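Local coordinates for sulfur oxidation protein SOXB (Thermus thermophilus, PDB 2WDD), which hydrolyses the sulfur-sulfur bond of protein-bound thiosulfonates in the sulfur oxidation pathway, with a pair of manganese ions bound at its metal centre, at residues A147-R150 with W151-L154; A106-A109 with L110-Q114. All blocks are in the same frame, centred on the assembly; numbering follows the deposited sequence.

Interaction 1: A147-R150 with W151-L154; sequences AVVR and WQNL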
loop_
_atom_site.group_PDB
_atom_site.type_symbol
_atom_site.label_atom_id
_atom_site.label_comp_id
_atom_site.label_asym_id
_atom_site.label_seq_id
_atom_site.Cartn_x
_atom_site.Cartn_y
_atom_site.Cartn_z
ATOM N N ALA A 147 2.464 2.073 19.306
ATOM C CA ALA A 147 2.311 3.514 19.147
ATOM C C ALA A 147 1.276 3.870 18.070
ATOM O O ALA A 147 0.566 4.870 18.175
ATOM C CB ALA A 147 3.653 4.164 18.849
ATOM N N VAL A 148 1.206 3.057 17.019
ATOM C CA VAL A 148 0.223 3.308 15.972
ATOM C C VAL A 148 -1.201 3.119 16.504
ATOM O O VAL A 148 -2.097 3.900 16.175
ATOM C CB VAL A 148 0.462 2.420 14.746
ATOM C CG1 VAL A 148 -0.522 2.793 13.625
ATOM C CG2 VAL A 148 1.903 2.521 14.281
ATOM N N VAL A 149 -1.408 2.075 17.306
ATOM C CA VAL A 149 -2.726 1.801 17.886
ATOM C C VAL A 149 -3.102 2.942 18.822
ATOM O O VAL A 149 -4.243 3.414 18.821
ATOM C CB VAL A 149 -2.753 0.452 18.636
ATOM C CG1 VAL A 149 -4.118 0.250 19.300
ATOM C CG2 VAL A 149 -2.431 -0.704 17.687
ATOM N N ARG A 150 -2.143 3.393 19.619
ATOM C CA ARG A 150 -2.418 4.504 20.525
ATOM C C ARG A 150 -2.819 5.740 19.738
ATOM O O ARG A 150 -3.690 6.497 20.162
ATOM C CB ARG A 150 -1.234 4.786 21.454
ATOM C CG ARG A 150 -1.023 3.677 22.477
ATOM C CD ARG A 150 -0.059 4.055 23.596
ATOM N NE ARG A 150 0.093 2.955 24.553
ATOM C CZ ARG A 150 -0.780 2.669 25.518
ATOM N NH1 ARG A 150 -1.859 3.420 25.688
ATOM N NH2 ARG A 150 -0.571 1.634 26.322
ATOM N N TRP A 151 -2.224 5.920 18.561
ATOM C CA TRP A 151 -2.613 7.038 17.719
ATOM C C TRP A 151 -4.043 6.853 17.194
ATOM O O TRP A 151 -4.848 7.791 17.215
ATOM C CB TRP A 151 -1.633 7.251 16.563
ATOM C CG TRP A 151 -2.251 8.114 15.529
ATOM C CD1 TRP A 151 -2.515 9.454 15.636
ATOM C CD2 TRP A 151 -2.851 7.685 14.303
ATOM N NE1 TRP A 151 -3.190 9.890 14.527
ATOM C CE2 TRP A 151 -3.431 8.820 13.703
ATOM C CE3 TRP A 151 -2.955 6.451 13.652
ATOM C CZ2 TRP A 151 -4.080 8.764 12.466
ATOM C CZ3 TRP A 151 -3.603 6.397 12.429
ATOM C CH2 TRP A 151 -4.166 7.545 11.855
ATOM N N GLN A 152 -4.382 5.643 16.748
ATOM C CA GLN A 152 -5.742 5.404 16.266
ATOM C C GLN A 152 -6.737 5.788 17.360
ATOM O O GLN A 152 -7.800 6.355 17.089
ATOM C CB GLN A 152 -5.947 3.934 15.900
ATOM C CG GLN A 152 -5.329 3.489 14.580
ATOM C CD GLN A 152 -5.477 1.990 14.390
ATOM O OE1 GLN A 152 -5.094 1.210 15.261
ATOM N NE2 GLN A 152 -6.086 1.580 13.285
ATOM N N ASN A 153 -6.369 5.494 18.604
ATOM C CA ASN A 153 -7.229 5.800 19.742
ATOM C C ASN A 153 -7.367 7.305 19.980
ATOM O O ASN A 153 -8.429 7.774 20.398
ATOM C CB ASN A 153 -6.709 5.100 20.997
ATOM C CG ASN A 153 -6.987 3.611 20.987
ATOM O OD1 ASN A 153 -7.735 3.115 20.143
ATOM N ND2 ASN A 153 -6.379 2.887 21.922
ATOM N N LEU A 154 -6.303 8.063 19.722
ATOM C CA LEU A 154 -6.365 9.510 19.875
ATOM C C LEU A 154 -7.304 10.106 18.819
ATOM O O LEU A 154 -8.116 10.981 19.117
ATOM C CB LEU A 154 -4.978 10.140 19.750
ATOM C CG LEU A 154 -4.013 9.906 20.907
ATOM C CD1 LEU A 154 -2.619 10.410 20.553
ATOM C CD2 LEU A 154 -4.542 10.597 22.164
#

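Interaction 2: A106-A109 with L110-Q114; sequences ALTA and LIRDQ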
loop_
_atom_site.group_PDB
_atom_site.type_symbol
_atom_site.label_atom_id
_atom_site.label_comp_id
_atom_site.label_asym_id
_atom_site.label_seq_id
_atom_site.Cartn_x
_atom_site.Cartn_y
_atom_site.Cartn_z
ATOM N N ALA A 106 -1.197 15.810 11.070
ATOM C CA ALA A 106 -2.043 16.438 10.060
ATOM C C ALA A 106 -3.273 15.605 9.695
ATOM O O ALA A 106 -4.360 16.150 9.507
ATOM C CB ALA A 106 -1.235 16.774 8.826
ATOM N N LEU A 107 -3.111 14.286 9.597
ATOM C CA LEU A 107 -4.250 13.425 9.271
ATOM C C LEU A 107 -5.299 13.538 10.378
ATOM O O LEU A 107 -6.497 13.609 10.112
ATOM C CB LEU A 107 -3.799 11.970 9.057
ATOM C CG LEU A 107 -4.877 10.904 8.811
ATOM C CD1 LEU A 107 -5.757 11.246 7.605
ATOM C CD2 LEU A 107 -4.269 9.515 8.660
ATOM N N THR A 108 -4.838 13.591 11.625
ATOM C CA THR A 108 -5.753 13.755 12.761
ATOM C C THR A 108 -6.458 15.107 12.703
ATOM O O THR A 108 -7.673 15.188 12.895
ATOM C CB THR A 108 -5.008 13.587 14.081
ATOM O OG1 THR A 108 -4.427 12.281 14.129
ATOM C CG2 THR A 108 -5.958 13.764 15.259
ATOM N N ALA A 109 -5.701 16.164 12.427
ATOM C CA ALA A 109 -6.274 17.506 12.333
ATOM C C ALA A 109 -7.377 17.546 11.275
ATOM O O ALA A 109 -8.456 18.108 11.498
ATOM C CB ALA A 109 -5.185 18.528 12.005
ATOM N N LEU A 110 -7.108 16.928 10.128
ATOM C CA LEU A 110 -8.075 16.886 9.040
ATOM C C LEU A 110 -9.316 16.065 9.396
ATOM O O LEU A 110 -10.446 16.498 9.174
ATOM C CB LEU A 110 -7.420 16.347 7.766
ATOM C CG LEU A 110 -8.322 16.300 6.528
ATOM C CD1 LEU A 110 -8.961 17.669 6.274
ATOM C CD2 LEU A 110 -7.508 15.846 5.327
ATOM N N ILE A 111 -9.117 14.871 9.948
ATOM C CA ILE A 111 -10.246 14.034 10.333
ATOM C C ILE A 111 -11.121 14.785 11.333
ATOM O O ILE A 111 -12.346 14.780 11.225
ATOM C CB ILE A 111 -9.764 12.687 10.928
ATOM C CG1 ILE A 111 -9.127 11.822 9.836
ATOM C CG2 ILE A 111 -10.912 11.944 11.624
ATOM C CD1 ILE A 111 -8.370 10.615 10.364
ATOM N N ARG A 112 -10.488 15.415 12.315
ATOM C CA ARG A 112 -11.239 16.144 13.336
ATOM C C ARG A 112 -11.996 17.320 12.735
ATOM O O ARG A 112 -13.143 17.580 13.093
ATOM C CB ARG A 112 -10.307 16.614 14.451
ATOM C CG ARG A 112 -9.912 15.497 15.384
ATOM C CD ARG A 112 -8.939 15.965 16.428
ATOM N NE ARG A 112 -8.537 14.863 17.293
ATOM C CZ ARG A 112 -7.490 14.899 18.109
ATOM N NH1 ARG A 112 -6.741 15.989 18.176
ATOM N NH2 ARG A 112 -7.197 13.845 18.855
ATOM N N ASP A 113 -11.346 18.027 11.822
ATOM C CA ASP A 113 -11.971 19.171 11.163
ATOM C C ASP A 113 -13.251 18.713 10.471
ATOM O O ASP A 113 -14.330 19.268 10.683
ATOM C CB ASP A 113 -11.008 19.772 10.137
ATOM C CG ASP A 113 -11.632 20.900 9.335
ATOM O OD1 ASP A 113 -11.698 22.029 9.862
ATOM O OD2 ASP A 113 -11.991 20.677 8.159
ATOM N N GLN A 114 -13.133 17.659 9.674
ATOM C CA GLN A 114 -14.271 17.157 8.927
ATOM C C GLN A 114 -15.371 16.579 9.797
ATOM O O GLN A 114 -16.559 16.813 9.551
ATOM C CB GLN A 114 -13.804 16.155 7.870
ATOM C CG GLN A 114 -12.855 16.791 6.869
ATOM C CD GLN A 114 -13.556 17.806 5.989
ATOM O OE1 GLN A 114 -14.508 17.467 5.292
ATOM N NE2 GLN A 114 -13.062 19.044 5.981
#

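Interaction 1: A147-R150 with W151-L154
A147 to L154 make one run of helix 146-155, in which the amides of W151, Q152, N153 and L154 bond to the carbonyls of A147, V148, V149 and R150, the shortest of these i to i+4 bonds being Q152 N to V148 O at 2.9 Å. The side chains of the second turn lie close to those carbonyls. W151 has its CG anti to the backbone N (chi1 164°), which turns the CE3 edge of the indole past V148, the rest of the ring leading away to T108 of helix 104-120, where the indole N-H is bonded. V148 O sits at the ring edge, near its plane, 3.7 Å from W151 CE3. The methyl V148 CG1 adds a loose apolar contact with W151 CE3 at 4.4 Å.

Q152 runs out extended beyond CG and crosses V149. Its amide oxygen, Q152 OE1, comes within 3.6 Å of V149 CA and 4.1 Å of V149 CG2, a methyl that stands beside the V149 backbone N. N153 CG lies 3.5 Å from V149 O, but the N153 amide is spent on the backbone of R181 and L179, and R150, at the exposed side, extends to a salt bridge with E146 one turn back.

Within the run the side chains touch mainly carbonyl oxygens of the preceding turn, and their polar ends bond to neighbouring parts of the protein. For the buried Q152 that means an amide whose two ends hold different partners, OE1 the indole N-H of W134 and NE2 the carboxylate of D129, so its rotation is fixed. These two lie to either side of the manganese ligand D132 in sequence, so Q152 ties this helix to the segment that carries that ligand.

Interaction 2: A106-A109 with L110-Q114
T108 and R112 meet because T108 has its methyl CG2 anti to the backbone N (chi1 -60° to OG1), pointing it along the arginine, which runs extended from CG to NE. They are an i to i+4 pair on helix 104-120, and the two side chains lie side by side, pointing the same way. T108 CG2 ends up over the centre of one guanidinium face, 3.4 Å from R112 CZ. The methyl takes up that face, while the polar contacts are made by the N-H groups: NH2 makes a salt bridge to D344 and also bonds to the carbonyl of L154. An alanine at R112 removes the whole guanidinium, which would probably leave D344 without its mate and the T108 methyl with nothing flat to lie against.

The hydroxyl of T108 turns back beside its own backbone N and bonds to the carbonyl of M104. One residue round, L107 and I111 make the apolar pair of this turn. L107 CG touches I111 CD1 at 3.8 Å, and I111 CG1 lies 3.2 Å from L107 O, the carbonyl that takes the I111 amide. F34 of strand 29-34 touches both of these side chains, so this side of the helix lies against the sheet.

D113 is held by R117 one turn on, through a salt bridge to OD2. D113 OD2 is also met nearly along its C-O axis by Q114 NE2, at 2.9 Å, with the oxygen lying 28° out of the Q114 amide plane.

In the fold
Interactions 1 and 2 belong to helices 146-155 and 104-120, which touch directly, and the centres of the two contacts are 14 Å apart. W151 NE1 donates to T108 OG1 at 2.7 Å, on the same threonine whose methyl lies over the R112 guanidinium. R112 NH2 reaches L154 O at 3.0 Å, so each helix gives one donor to the other. On the other side of the W151-T108 bond from R112, W151 CH2 packs on L107 CD2 at 3.8 Å. The side chains of V148 and L107 each lie about 13 Å from a manganese ion, and that of V148 about 9 Å from the side chain of the manganese ligand H38. Both contacts thus lie near the metal centre without forming part of it.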